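Local coordinates for extracellular solute-binding protein (Bordetella parapertussis, PDB 3PU5), which probably captures a small solute, perhaps a polyamine, outside the cytoplasmic membrane and hands it to an ABC-type importer, as periplasmic binding proteins do, at residues A[43-48]-A[67-72]; A[9-14]-A[58-63]; A[106-111]-A[242-247]. All coordinates share one frame; numbering follows the deposited sequence.

Contact 1 (A[43-48]-A[67-72]); sequences TNPAHA and GNDMYR
Two helix starts lie side by side in an α/β lobe of this periplasmic-binding-protein fold, N44, P45 and A48 of one meeting D69 and R72 of the other. The short helical segments 44-48 and 67-72 run almost parallel, 16° apart, with axes 8.8 Å from each other at closest approach. D69 carries most of the contact. Its carboxylate crosses the first turn of the neighbouring helix, where D69 OD2 comes within 3.2 Å of N44 CB and rests against the P45 ring, 3.5 Å from P45 CD. P45 N has no hydrogen to offer, so this meeting is one of van der Waals contact. One turn further along helix 44-53, A48 CB packs on D69 CB at 3.8 Å. R72 bends at its third torsion (chi3 68°) and brings NH1 back to D69 OD1, a salt bridge of 2.9 Å close to the guanidinium plane, but reaching D69 OD1 on its anti side and 25° out of the carboxylate plane. A48 CB covers one guanidinium face. D69 OD2 accepts a hydrogen bond from a water 2.7 Å away, which also accepts from D69 N and, weakly, from N44 ND2. T43 OG1 caps the first helix by accepting from A46 N. Outside the pair, R72 also touches L49 and L52 of helix 44-53, N44 touches F65 of strand 62-65, and Y71 packs on helix 305-322.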
ATOM      1  N   THR A  43      -4.293  -6.629 -14.855  1.00 13.94           N
ATOM      2  CA  THR A  43      -4.475  -5.340 -14.197  1.00 14.31           C
ATOM      3  C   THR A  43      -5.647  -5.393 -13.236  1.00 13.52           C
ATOM      4  O   THR A  43      -6.550  -6.222 -13.378  1.00 12.45           O
ATOM      5  CB  THR A  43      -4.780  -4.212 -15.201  1.00 15.36           C
ATOM      6  OG1 THR A  43      -6.014  -4.495 -15.875  1.00 13.88           O
ATOM      7  CG2 THR A  43      -3.652  -4.055 -16.212  1.00 15.58           C
ATOM      8  N   ASN A  44      -5.635  -4.487 -12.267  1.00 13.48           N
ATOM      9  CA  ASN A  44      -6.703  -4.408 -11.285  1.00 14.89           C
ATOM     10  C   ASN A  44      -8.083  -4.269 -11.924  1.00 13.47           C
ATOM     11  O   ASN A  44      -8.984  -5.027 -11.597  1.00 13.67           O
ATOM     12  CB  ASN A  44      -6.431  -3.278 -10.284  1.00 14.44           C
ATOM     13  CG  ASN A  44      -5.125  -3.472  -9.524  1.00 19.05           C
ATOM     14  OD1 ASN A  44      -4.621  -4.590  -9.409  1.00 15.61           O
ATOM     15  ND2 ASN A  44      -4.568  -2.373  -9.004  1.00 21.16           N
ATOM     16  N   PRO A  45      -8.251  -3.298 -12.845  1.00 15.92           N
ATOM     17  CA  PRO A  45      -9.543  -3.069 -13.509  1.00 14.72           C
ATOM     18  C   PRO A  45     -10.025  -4.254 -14.336  1.00 14.24           C
ATOM     19  O   PRO A  45     -11.224  -4.509 -14.366  1.00 12.94           O
ATOM     20  CB  PRO A  45      -9.258  -1.902 -14.454  1.00 15.17           C
ATOM     21  CG  PRO A  45      -8.050  -1.254 -13.932  1.00 18.17           C
ATOM     22  CD  PRO A  45      -7.257  -2.269 -13.195  1.00 14.81           C
ATOM     23  N   ALA A  46      -9.107  -4.946 -15.012  1.00 14.16           N
ATOM     24  CA  ALA A  46      -9.462  -6.095 -15.845  1.00 15.31           C
ATOM     25  C   ALA A  46      -9.921  -7.278 -14.994  1.00 14.95           C
ATOM     26  O   ALA A  46     -10.932  -7.917 -15.291  1.00 14.24           O
ATOM     27  CB  ALA A  46      -8.292  -6.502 -16.733  1.00 14.72           C
ATOM     28  N   HIS A  47      -9.164  -7.575 -13.944  1.00 12.58           N
ATOM     29  CA  HIS A  47      -9.552  -8.637 -13.019  1.00 13.73           C
ATOM     30  C   HIS A  47     -10.933  -8.370 -12.416  1.00 13.98           C
ATOM     31  O   HIS A  47     -11.795  -9.239 -12.424  1.00 12.83           O
ATOM     32  CB  HIS A  47      -8.520  -8.788 -11.902  1.00 12.58           C
ATOM     33  CG  HIS A  47      -7.339  -9.626 -12.280  1.00 13.14           C
ATOM     34  ND1 HIS A  47      -6.060  -9.360 -11.835  1.00 13.44           N
ATOM     35  CD2 HIS A  47      -7.244 -10.728 -13.062  1.00 10.95           C
ATOM     36  CE1 HIS A  47      -5.229 -10.269 -12.318  1.00 11.20           C
ATOM     37  NE2 HIS A  47      -5.925 -11.112 -13.063  1.00 12.23           N
ATOM     38  N   ALA A  48     -11.135  -7.160 -11.898  1.00 13.96           N
ATOM     39  CA  ALA A  48     -12.409  -6.804 -11.281  1.00 13.06           C
ATOM     40  C   ALA A  48     -13.560  -6.912 -12.270  1.00 13.90           C
ATOM     41  O   ALA A  48     -14.593  -7.491 -11.950  1.00 16.18           O
ATOM     42  CB  ALA A  48     -12.356  -5.417 -10.689  1.00 13.35           C
ATOM     43  N   GLY A  67      -7.089  -1.862  -4.125  1.00 14.56           N
ATOM     44  CA  GLY A  67      -8.236  -1.458  -3.335  1.00 17.65           C
ATOM     45  C   GLY A  67      -9.369  -0.790  -4.094  1.00 17.29           C
ATOM     46  O   GLY A  67     -10.540  -1.101  -3.849  1.00 16.81           O
ATOM     47  N   ASN A  68      -9.039   0.126  -5.001  1.00 16.07           N
ATOM     48  CA  ASN A  68     -10.060   0.826  -5.789  1.00 17.34           C
ATOM     49  C   ASN A  68     -11.006  -0.121  -6.517  1.00 19.04           C
ATOM     50  O   ASN A  68     -12.235  -0.024  -6.408  1.00 17.62           O
ATOM     51  CB  ASN A  68      -9.400   1.727  -6.823  1.00 22.68           C
ATOM     52  CG  ASN A  68      -8.742   2.927  -6.205  1.00 32.49           C
ATOM     53  OD1 ASN A  68      -9.312   3.569  -5.315  1.00 30.16           O
ATOM     54  ND2 ASN A  68      -7.534   3.249  -6.672  1.00 33.81           N
ATOM     55  N   ASP A  69     -10.419  -1.040  -7.273  1.00 14.94           N
ATOM     56  CA  ASP A  69     -11.208  -1.984  -8.045  1.00 15.95           C
ATOM     57  C   ASP A  69     -11.843  -3.045  -7.162  1.00 15.75           C
ATOM     58  O   ASP A  69     -12.966  -3.482  -7.432  1.00 15.86           O
ATOM     59  CB  ASP A  69     -10.356  -2.594  -9.149  1.00 15.36           C
ATOM     60  CG  ASP A  69     -10.019  -1.584 -10.211  1.00 18.21           C
ATOM     61  OD1 ASP A  69     -10.944  -1.188 -10.956  1.00 17.09           O
ATOM     62  OD2 ASP A  69      -8.846  -1.156 -10.271  1.00 17.94           O
HETATM   63  N   MSE A  70     -11.151  -3.432  -6.089  1.00 12.93           N
HETATM   64  CA  MSE A  70     -11.743  -4.363  -5.132  1.00 13.09           C
HETATM   65  C   MSE A  70     -13.000  -3.765  -4.520  1.00 13.16           C
HETATM   66  O   MSE A  70     -13.967  -4.480  -4.240  1.00 12.15           O
HETATM   67  CB  MSE A  70     -10.764  -4.758  -4.023  1.00 12.35           C
HETATM   68  CG  MSE A  70     -11.298  -5.880  -3.121  1.00 11.01           C
HETATM   69 SE   MSE A  70     -11.418  -7.586  -4.099  1.00 24.93          SE
HETATM   70  CE  MSE A  70      -9.499  -7.854  -4.425  1.00 11.03           C
ATOM     71  N   TYR A  71     -12.988  -2.454  -4.303  1.00 14.32           N
ATOM     72  CA  TYR A  71     -14.160  -1.798  -3.746  1.00 16.08           C
ATOM     73  C   TYR A  71     -15.346  -1.952  -4.696  1.00 15.79           C
ATOM     74  O   TYR A  71     -16.486  -1.941  -4.268  1.00 18.04           O
ATOM     75  CB  TYR A  71     -13.885  -0.323  -3.447  1.00 18.83           C
ATOM     76  CG  TYR A  71     -14.770   0.229  -2.345  1.00 20.04           C
ATOM     77  CD1 TYR A  71     -15.877   1.023  -2.640  1.00 24.57           C
ATOM     78  CD2 TYR A  71     -14.506  -0.059  -1.011  1.00 21.60           C
ATOM     79  CE1 TYR A  71     -16.693   1.523  -1.633  1.00 20.41           C
ATOM     80  CE2 TYR A  71     -15.312   0.434   0.003  1.00 27.09           C
ATOM     81  CZ  TYR A  71     -16.406   1.225  -0.316  1.00 29.82           C
ATOM     82  OH  TYR A  71     -17.215   1.715   0.692  1.00 36.44           O
ATOM     83  N   ARG A  72     -15.073  -2.119  -5.988  1.00 16.90           N
ATOM     84  CA  ARG A  72     -16.142  -2.368  -6.957  1.00 18.77           C
ATOM     85  C   ARG A  72     -16.861  -3.682  -6.642  1.00 17.10           C
ATOM     86  O   ARG A  72     -18.094  -3.763  -6.685  1.00 17.61           O
ATOM     87  CB  ARG A  72     -15.583  -2.414  -8.387  1.00 20.12           C
ATOM     88  CG  ARG A  72     -14.988  -1.109  -8.875  1.00 20.01           C
ATOM     89  CD  ARG A  72     -14.143  -1.324 -10.131  1.00 22.34           C
ATOM     90  NE  ARG A  72     -14.950  -1.710 -11.285  1.00 21.85           N
ATOM     91  CZ  ARG A  72     -14.446  -2.044 -12.468  1.00 25.90           C
ATOM     92  NH1 ARG A  72     -13.131  -2.044 -12.656  1.00 23.21           N
ATOM     93  NH2 ARG A  72     -15.253  -2.375 -13.471  1.00 25.20           N
TER
HETATM   94  O   HOH W   1      -7.355  -0.936  -8.053  1.00 16.32           O

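Contact 2 (A[9-14]-A[58-63]); sequences YVTSSG and PPYDVA
P59 O lies 3.6 Å from Y9 CB, just ahead of strand 62-65, which joins strand 7-12 through a single backbone bridge in the α/β core of this periplasmic-binding-protein fold. The P59 ring covers one face of the Y60 ring within its own segment. Y60 comes next, its side chain at about a right angle to that of T11; T11 CG2 approaches Y60 CD2 to 3.4 Å, while Y9 CB sits at the ring edge. D61 holds Y9 through two hydrogen bonds. The carboxylate oxygen D61 OD1 uses its anti lone pair to accept from Y9 N at 2.7 Å, a nearly straight bond (165°), and D61 N donates to Y9 O. D61 CG is anti to its own carbonyl carbon (chi1 -54°), placing the carboxylate beside D61's own N, so that OD1 and N both face Y9; D61 OD2 is hydrogen-bonded to K251 N and to a glycerol, probably from the crystallisation liquor. V62 N adds a second donor to Y9 O, at 3.1 Å and in the carbonyl plane, and V62 O accepts from T11 N at 3.2 Å. The V62 and V10 side chains lie side by side and point the same way, V10 CG2 being 3.7 Å from V62 CB, with helix 252-262 packed against both. Last, A63 C lies 3.8 Å from T11 OG1, a hydroxyl hydrogen-bonded to A64 N.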
ATOM      1  N   TYR A   9      -7.645 -20.805  -8.648  1.00 11.32           N
ATOM      2  CA  TYR A   9      -7.108 -19.708  -9.440  1.00 12.16           C
ATOM      3  C   TYR A   9      -7.138 -18.413  -8.615  1.00 11.56           C
ATOM      4  O   TYR A   9      -8.165 -18.045  -8.036  1.00 10.35           O
ATOM      5  CB  TYR A   9      -7.860 -19.574 -10.776  1.00 12.43           C
ATOM      6  CG  TYR A   9      -7.617 -20.754 -11.696  1.00 13.22           C
ATOM      7  CD1 TYR A   9      -8.296 -21.955 -11.512  1.00 13.78           C
ATOM      8  CD2 TYR A   9      -6.694 -20.677 -12.729  1.00 13.19           C
ATOM      9  CE1 TYR A   9      -8.067 -23.049 -12.352  1.00 15.83           C
ATOM     10  CE2 TYR A   9      -6.454 -21.760 -13.567  1.00 12.51           C
ATOM     11  CZ  TYR A   9      -7.141 -22.940 -13.374  1.00 13.39           C
ATOM     12  OH  TYR A   9      -6.904 -24.007 -14.204  1.00 14.37           O
ATOM     13  N   VAL A  10      -5.988 -17.755  -8.542  1.00 10.90           N
ATOM     14  CA  VAL A  10      -5.809 -16.570  -7.705  1.00  9.92           C
ATOM     15  C   VAL A  10      -5.229 -15.456  -8.559  1.00 10.69           C
ATOM     16  O   VAL A  10      -4.175 -15.627  -9.195  1.00  9.64           O
ATOM     17  CB  VAL A  10      -4.826 -16.846  -6.520  1.00 11.64           C
ATOM     18  CG1 VAL A  10      -4.679 -15.589  -5.626  1.00 10.35           C
ATOM     19  CG2 VAL A  10      -5.297 -18.041  -5.688  1.00  8.87           C
ATOM     20  N   THR A  11      -5.907 -14.313  -8.582  1.00  9.83           N
ATOM     21  CA  THR A  11      -5.436 -13.210  -9.405  1.00  9.98           C
ATOM     22  C   THR A  11      -4.134 -12.663  -8.849  1.00 11.71           C
ATOM     23  O   THR A  11      -3.851 -12.779  -7.653  1.00  9.98           O
ATOM     24  CB  THR A  11      -6.458 -12.066  -9.491  1.00 11.63           C
ATOM     25  OG1 THR A  11      -6.562 -11.414  -8.220  1.00 10.68           O
ATOM     26  CG2 THR A  11      -7.817 -12.592  -9.905  1.00 10.86           C
ATOM     27  N   SER A  12      -3.346 -12.072  -9.733  1.00 10.73           N
ATOM     28  CA  SER A  12      -2.157 -11.351  -9.335  1.00 12.77           C
ATOM     29  C   SER A  12      -1.818 -10.329 -10.416  1.00 14.31           C
ATOM     30  O   SER A  12      -2.532 -10.209 -11.421  1.00 12.75           O
ATOM     31  CB  SER A  12      -0.996 -12.318  -9.097  1.00 13.17           C
ATOM     32  OG  SER A  12       0.004 -11.704  -8.309  1.00 12.42           O
ATOM     33  N   SER A  13      -0.733  -9.589 -10.214  1.00 13.51           N
ATOM     34  CA  SER A  13      -0.396  -8.503 -11.121  1.00 13.14           C
ATOM     35  C   SER A  13       0.634  -8.943 -12.153  1.00 15.84           C
ATOM     36  O   SER A  13       0.284  -9.365 -13.258  1.00 16.10           O
ATOM     37  CB  SER A  13       0.119  -7.292 -10.334  1.00 14.55           C
ATOM     38  OG  SER A  13       1.103  -7.675  -9.384  1.00 13.84           O
ATOM     39  N   GLY A  14       1.906  -8.841 -11.790  1.00 15.50           N
ATOM     40  CA  GLY A  14       2.973  -9.278 -12.664  1.00 15.79           C
ATOM     41  C   GLY A  14       4.319  -8.961 -12.057  1.00 18.50           C
ATOM     42  O   GLY A  14       4.411  -8.500 -10.917  1.00 14.79           O
ATOM     43  N   PRO A  58     -17.366 -18.945 -11.576  1.00 25.58           N
ATOM     44  CA  PRO A  58     -16.391 -17.856 -11.709  1.00 24.73           C
ATOM     45  C   PRO A  58     -15.076 -18.399 -12.245  1.00 24.32           C
ATOM     46  O   PRO A  58     -14.755 -19.561 -12.001  1.00 22.38           O
ATOM     47  CB  PRO A  58     -16.184 -17.371 -10.264  1.00 21.04           C
ATOM     48  CG  PRO A  58     -17.197 -18.054  -9.445  1.00 21.43           C
ATOM     49  CD  PRO A  58     -17.606 -19.296 -10.167  1.00 22.59           C
ATOM     50  N   PRO A  59     -14.307 -17.562 -12.950  1.00 26.11           N
ATOM     51  CA  PRO A  59     -13.010 -18.012 -13.458  1.00 27.02           C
ATOM     52  C   PRO A  59     -11.971 -18.047 -12.330  1.00 25.12           C
ATOM     53  O   PRO A  59     -11.026 -18.849 -12.369  1.00 24.81           O
ATOM     54  CB  PRO A  59     -12.655 -16.934 -14.479  1.00 26.57           C
ATOM     55  CG  PRO A  59     -13.319 -15.694 -13.957  1.00 25.62           C
ATOM     56  CD  PRO A  59     -14.511 -16.116 -13.132  1.00 26.11           C
ATOM     57  N   TYR A  60     -12.161 -17.198 -11.322  1.00 20.69           N
ATOM     58  CA  TYR A  60     -11.207 -17.096 -10.228  1.00 17.76           C
ATOM     59  C   TYR A  60     -11.829 -17.429  -8.877  1.00 14.89           C
ATOM     60  O   TYR A  60     -13.004 -17.149  -8.630  1.00 15.30           O
ATOM     61  CB  TYR A  60     -10.566 -15.700 -10.185  1.00 17.69           C
ATOM     62  CG  TYR A  60     -10.091 -15.208 -11.534  1.00 19.54           C
ATOM     63  CD1 TYR A  60      -9.473 -16.072 -12.434  1.00 21.35           C
ATOM     64  CD2 TYR A  60     -10.267 -13.885 -11.912  1.00 19.64           C
ATOM     65  CE1 TYR A  60      -9.045 -15.632 -13.679  1.00 24.05           C
ATOM     66  CE2 TYR A  60      -9.835 -13.430 -13.153  1.00 22.64           C
ATOM     67  CZ  TYR A  60      -9.227 -14.309 -14.033  1.00 21.70           C
ATOM     68  OH  TYR A  60      -8.799 -13.865 -15.273  1.00 26.08           O
ATOM     69  N   ASP A  61     -11.018 -18.015  -8.002  1.00 13.60           N
ATOM     70  CA  ASP A  61     -11.450 -18.392  -6.656  1.00 13.58           C
ATOM     71  C   ASP A  61     -11.031 -17.366  -5.595  1.00 12.97           C
ATOM     72  O   ASP A  61     -11.705 -17.194  -4.573  1.00 11.03           O
ATOM     73  CB  ASP A  61     -10.873 -19.760  -6.309  1.00 11.43           C
ATOM     74  CG  ASP A  61     -11.215 -20.800  -7.353  1.00 14.69           C
ATOM     75  OD1 ASP A  61     -10.307 -21.219  -8.105  1.00 11.90           O
ATOM     76  OD2 ASP A  61     -12.404 -21.158  -7.439  1.00 13.34           O
ATOM     77  N   VAL A  62      -9.904 -16.705  -5.835  1.00 11.95           N
ATOM     78  CA  VAL A  62      -9.391 -15.707  -4.898  1.00 10.82           C
ATOM     79  C   VAL A  62      -9.128 -14.407  -5.635  1.00  9.95           C
ATOM     80  O   VAL A  62      -8.393 -14.376  -6.625  1.00 10.72           O
ATOM     81  CB  VAL A  62      -8.110 -16.180  -4.175  1.00  9.10           C
ATOM     82  CG1 VAL A  62      -7.521 -15.045  -3.308  1.00  9.03           C
ATOM     83  CG2 VAL A  62      -8.413 -17.401  -3.312  1.00  8.73           C
ATOM     84  N   ALA A  63      -9.771 -13.345  -5.164  1.00 10.26           N
ATOM     85  CA  ALA A  63      -9.575 -12.023  -5.727  1.00  9.41           C
ATOM     86  C   ALA A  63      -8.458 -11.366  -4.957  1.00 11.11           C
ATOM     87  O   ALA A  63      -8.564 -11.177  -3.748  1.00 10.22           O
ATOM     88  CB  ALA A  63     -10.846 -11.203  -5.617  1.00  8.44           C
TER

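Contact 3 (A[106-111]-A[242-247]); sequences SLYDYS and PVMAVV
Y108 is sandwiched between P242 and selenomethionine M244 in the antiparallel sheet of this periplasmic-binding-protein fold, where the short strand 106-107 joins strand 238-246 just before the chain runs on to strand 111-117. M244 CE stands almost over the ring centre, 3.8 Å from the centroid of the Y108 ring and 8° off the normal, a CH-pi contact accompanied by a more distant Met-aromatic approach of SE. On the opposite face P242 CG makes a second CH-pi contact, 3.9 Å from the centroid of the Y108 ring and displaced toward the rim. V243 O lies at the ring edge. The tyrosine reaches this slot because its CG stands between backbone N and carbonyl carbon (chi1 66°), while the selenomethionine chain bends at its last torsion (chi3 -74°) to lay its methyl over the ring. Beyond P242, the D109 carboxylate crosses the pyrrolidine at about a right angle, with D109 OD2 3.3 Å from P242 CG. Backbone bonds set the register: M244 N to S106 O (2.8 Å), S106 N to M244 O, and Y108 N to P242 O (3.0 Å); L107 and V243 form the non-hydrogen-bonded pair. Farther out, F17 touches Y108, D109 and P242, F258 backs M244, and Y108 O accepts from Q268 NE2.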
ATOM      1  N   SER A 106      -9.302  -8.560   3.355  1.00  8.87           N
ATOM      2  CA  SER A 106      -8.214  -7.989   4.142  1.00  9.05           C
ATOM      3  C   SER A 106      -7.044  -7.593   3.252  1.00  9.00           C
ATOM      4  O   SER A 106      -6.730  -8.287   2.284  1.00  9.07           O
ATOM      5  CB  SER A 106      -7.730  -9.006   5.174  1.00  8.04           C
ATOM      6  OG  SER A 106      -6.661  -8.469   5.926  1.00  8.11           O
ATOM      7  N   LEU A 107      -6.391  -6.478   3.569  1.00  7.95           N
ATOM      8  CA  LEU A 107      -5.094  -6.200   2.966  1.00  7.83           C
ATOM      9  C   LEU A 107      -4.195  -7.396   3.273  1.00  9.34           C
ATOM     10  O   LEU A 107      -4.353  -8.029   4.319  1.00  8.45           O
ATOM     11  CB  LEU A 107      -4.477  -4.914   3.527  1.00  7.47           C
ATOM     12  CG  LEU A 107      -4.773  -3.600   2.794  1.00  8.78           C
ATOM     13  CD1 LEU A 107      -6.209  -3.167   3.034  1.00  7.38           C
ATOM     14  CD2 LEU A 107      -3.800  -2.491   3.215  1.00  7.73           C
ATOM     15  N   TYR A 108      -3.280  -7.732   2.362  1.00  7.30           N
ATOM     16  CA  TYR A 108      -2.371  -8.851   2.615  1.00  7.53           C
ATOM     17  C   TYR A 108      -0.893  -8.466   2.603  1.00  9.15           C
ATOM     18  O   TYR A 108      -0.023  -9.323   2.739  1.00  9.28           O
ATOM     19  CB  TYR A 108      -2.659 -10.067   1.716  1.00  8.11           C
ATOM     20  CG  TYR A 108      -2.437  -9.924   0.215  1.00  8.35           C
ATOM     21  CD1 TYR A 108      -1.258 -10.383  -0.385  1.00  9.37           C
ATOM     22  CD2 TYR A 108      -3.441  -9.426  -0.616  1.00  8.39           C
ATOM     23  CE1 TYR A 108      -1.074 -10.310  -1.776  1.00 10.45           C
ATOM     24  CE2 TYR A 108      -3.266  -9.343  -2.002  1.00  8.46           C
ATOM     25  CZ  TYR A 108      -2.085  -9.787  -2.571  1.00 10.90           C
ATOM     26  OH  TYR A 108      -1.923  -9.709  -3.936  1.00 11.68           O
ATOM     27  N   ASP A 109      -0.634  -7.173   2.426  1.00  7.92           N
ATOM     28  CA  ASP A 109       0.646  -6.564   2.788  1.00  9.87           C
ATOM     29  C   ASP A 109       0.407  -5.058   2.873  1.00  9.83           C
ATOM     30  O   ASP A 109      -0.642  -4.572   2.460  1.00 10.41           O
ATOM     31  CB  ASP A 109       1.773  -6.930   1.792  1.00  9.59           C
ATOM     32  CG  ASP A 109       1.635  -6.233   0.435  1.00 11.61           C
ATOM     33  OD1 ASP A 109       1.707  -4.989   0.393  1.00 14.05           O
ATOM     34  OD2 ASP A 109       1.485  -6.929  -0.595  1.00 11.63           O
ATOM     35  N   TYR A 110       1.350  -4.319   3.438  1.00 10.45           N
ATOM     36  CA  TYR A 110       1.258  -2.864   3.365  1.00 12.10           C
ATOM     37  C   TYR A 110       2.617  -2.249   3.005  1.00 10.99           C
ATOM     38  O   TYR A 110       3.658  -2.688   3.494  1.00 10.90           O
ATOM     39  CB  TYR A 110       0.622  -2.252   4.642  1.00  8.48           C
ATOM     40  CG  TYR A 110       1.430  -2.396   5.917  1.00 12.25           C
ATOM     41  CD1 TYR A 110       2.419  -1.479   6.236  1.00 10.89           C
ATOM     42  CD2 TYR A 110       1.195  -3.447   6.810  1.00 10.52           C
ATOM     43  CE1 TYR A 110       3.159  -1.603   7.395  1.00 12.21           C
ATOM     44  CE2 TYR A 110       1.943  -3.580   7.972  1.00 10.31           C
ATOM     45  CZ  TYR A 110       2.925  -2.659   8.255  1.00 12.14           C
ATOM     46  OH  TYR A 110       3.681  -2.771   9.400  1.00 13.86           O
ATOM     47  N   SER A 111       2.600  -1.285   2.092  1.00 10.85           N
ATOM     48  CA  SER A 111       3.773  -0.448   1.838  1.00 10.38           C
ATOM     49  C   SER A 111       3.453   0.945   2.349  1.00  9.90           C
ATOM     50  O   SER A 111       2.292   1.366   2.302  1.00  8.81           O
ATOM     51  CB  SER A 111       4.142  -0.421   0.349  1.00 13.13           C
ATOM     52  OG  SER A 111       3.136   0.208  -0.417  1.00 16.60           O
ATOM     53  N   PRO A 242      -2.486  -4.261  -1.307  1.00  9.05           N
ATOM     54  CA  PRO A 242      -3.452  -5.016  -2.108  1.00  9.78           C
ATOM     55  C   PRO A 242      -4.407  -5.776  -1.193  1.00  8.48           C
ATOM     56  O   PRO A 242      -4.081  -6.054  -0.039  1.00  7.97           O
ATOM     57  CB  PRO A 242      -2.570  -5.977  -2.913  1.00 10.60           C
ATOM     58  CG  PRO A 242      -1.328  -6.174  -2.065  1.00 11.21           C
ATOM     59  CD  PRO A 242      -1.144  -4.878  -1.284  1.00  9.61           C
ATOM     60  N   VAL A 243      -5.595  -6.081  -1.696  1.00 10.42           N
ATOM     61  CA  VAL A 243      -6.613  -6.745  -0.889  1.00  8.35           C
ATOM     62  C   VAL A 243      -6.804  -8.183  -1.347  1.00 10.46           C
ATOM     63  O   VAL A 243      -6.677  -8.487  -2.543  1.00  8.19           O
ATOM     64  CB  VAL A 243      -7.957  -5.996  -0.961  1.00  9.73           C
ATOM     65  CG1 VAL A 243      -8.928  -6.534   0.075  1.00 10.82           C
ATOM     66  CG2 VAL A 243      -7.739  -4.515  -0.738  1.00 12.31           C
HETATM   67  N   MSE A 244      -7.086  -9.068  -0.393  1.00  7.99           N
HETATM   68  CA  MSE A 244      -7.401 -10.447  -0.712  1.00  8.72           C
HETATM   69  C   MSE A 244      -8.822 -10.791  -0.266  1.00  9.49           C
HETATM   70  O   MSE A 244      -9.247 -10.422   0.823  1.00  8.31           O
HETATM   71  CB  MSE A 244      -6.412 -11.405  -0.051  1.00  7.64           C
HETATM   72  CG  MSE A 244      -6.567 -12.846  -0.532  1.00 10.63           C
HETATM   73 SE   MSE A 244      -5.113 -14.024   0.120  1.00 19.98          SE
HETATM   74  CE  MSE A 244      -3.648 -13.419  -1.035  1.00 11.34           C
ATOM     75  N   ALA A 245      -9.539 -11.522  -1.110  1.00  8.90           N
ATOM     76  CA  ALA A 245     -10.915 -11.903  -0.832  1.00 10.85           C
ATOM     77  C   ALA A 245     -11.288 -13.207  -1.534  1.00 12.71           C
ATOM     78  O   ALA A 245     -10.727 -13.553  -2.583  1.00  9.49           O
ATOM     79  CB  ALA A 245     -11.880 -10.780  -1.253  1.00  9.40           C
ATOM     80  N   VAL A 246     -12.260 -13.905  -0.952  1.00 12.82           N
ATOM     81  CA  VAL A 246     -12.829 -15.108  -1.541  1.00 12.83           C
ATOM     82  C   VAL A 246     -13.971 -14.753  -2.498  1.00 12.96           C
ATOM     83  O   VAL A 246     -14.919 -14.068  -2.112  1.00 13.55           O
ATOM     84  CB  VAL A 246     -13.380 -16.044  -0.448  1.00 10.95           C
ATOM     85  CG1 VAL A 246     -14.025 -17.278  -1.080  1.00 12.06           C
ATOM     86  CG2 VAL A 246     -12.268 -16.450   0.516  1.00 11.78           C
ATOM     87  N   VAL A 247     -13.881 -15.233  -3.737  1.00 11.93           N
ATOM     88  CA  VAL A 247     -14.903 -14.988  -4.761  1.00 13.79           C
ATOM     89  C   VAL A 247     -16.153 -15.855  -4.579  1.00 14.09           C
ATOM     90  O   VAL A 247     -16.070 -17.088  -4.596  1.00 12.68           O
ATOM     91  CB  VAL A 247     -14.325 -15.245  -6.171  1.00 15.82           C
ATOM     92  CG1 VAL A 247     -15.425 -15.180  -7.229  1.00 15.14           C
ATOM     93  CG2 VAL A 247     -13.185 -14.254  -6.467  1.00 11.93           C
TER

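How the contacts relate
The three contacts lie close together, their centres 11 to 12 Å apart. Along the chain, contacts 1 and 2 interleave: strand 7-12 comes first, then helix 44-53, strand 62-65 and helix 67-75; contact 3 opens only after both have closed. Strand 62-65, part of contact 2, joins the three: it lies between helices 44-53 and 67-75 in the chain and pairs antiparallel with strand 238-246 of contact 3, where A63 N probably bonds to A245 O and V247 N to D61 O. The M70 methyl of contact 1 touches both A63 O and V243 O, so helix 67-75 packs against these strands. Late-chain strand 238-246 is thereby built into the same lobe as the N-terminal elements, consistent with the chain crossing between lobes in periplasmic binding proteins.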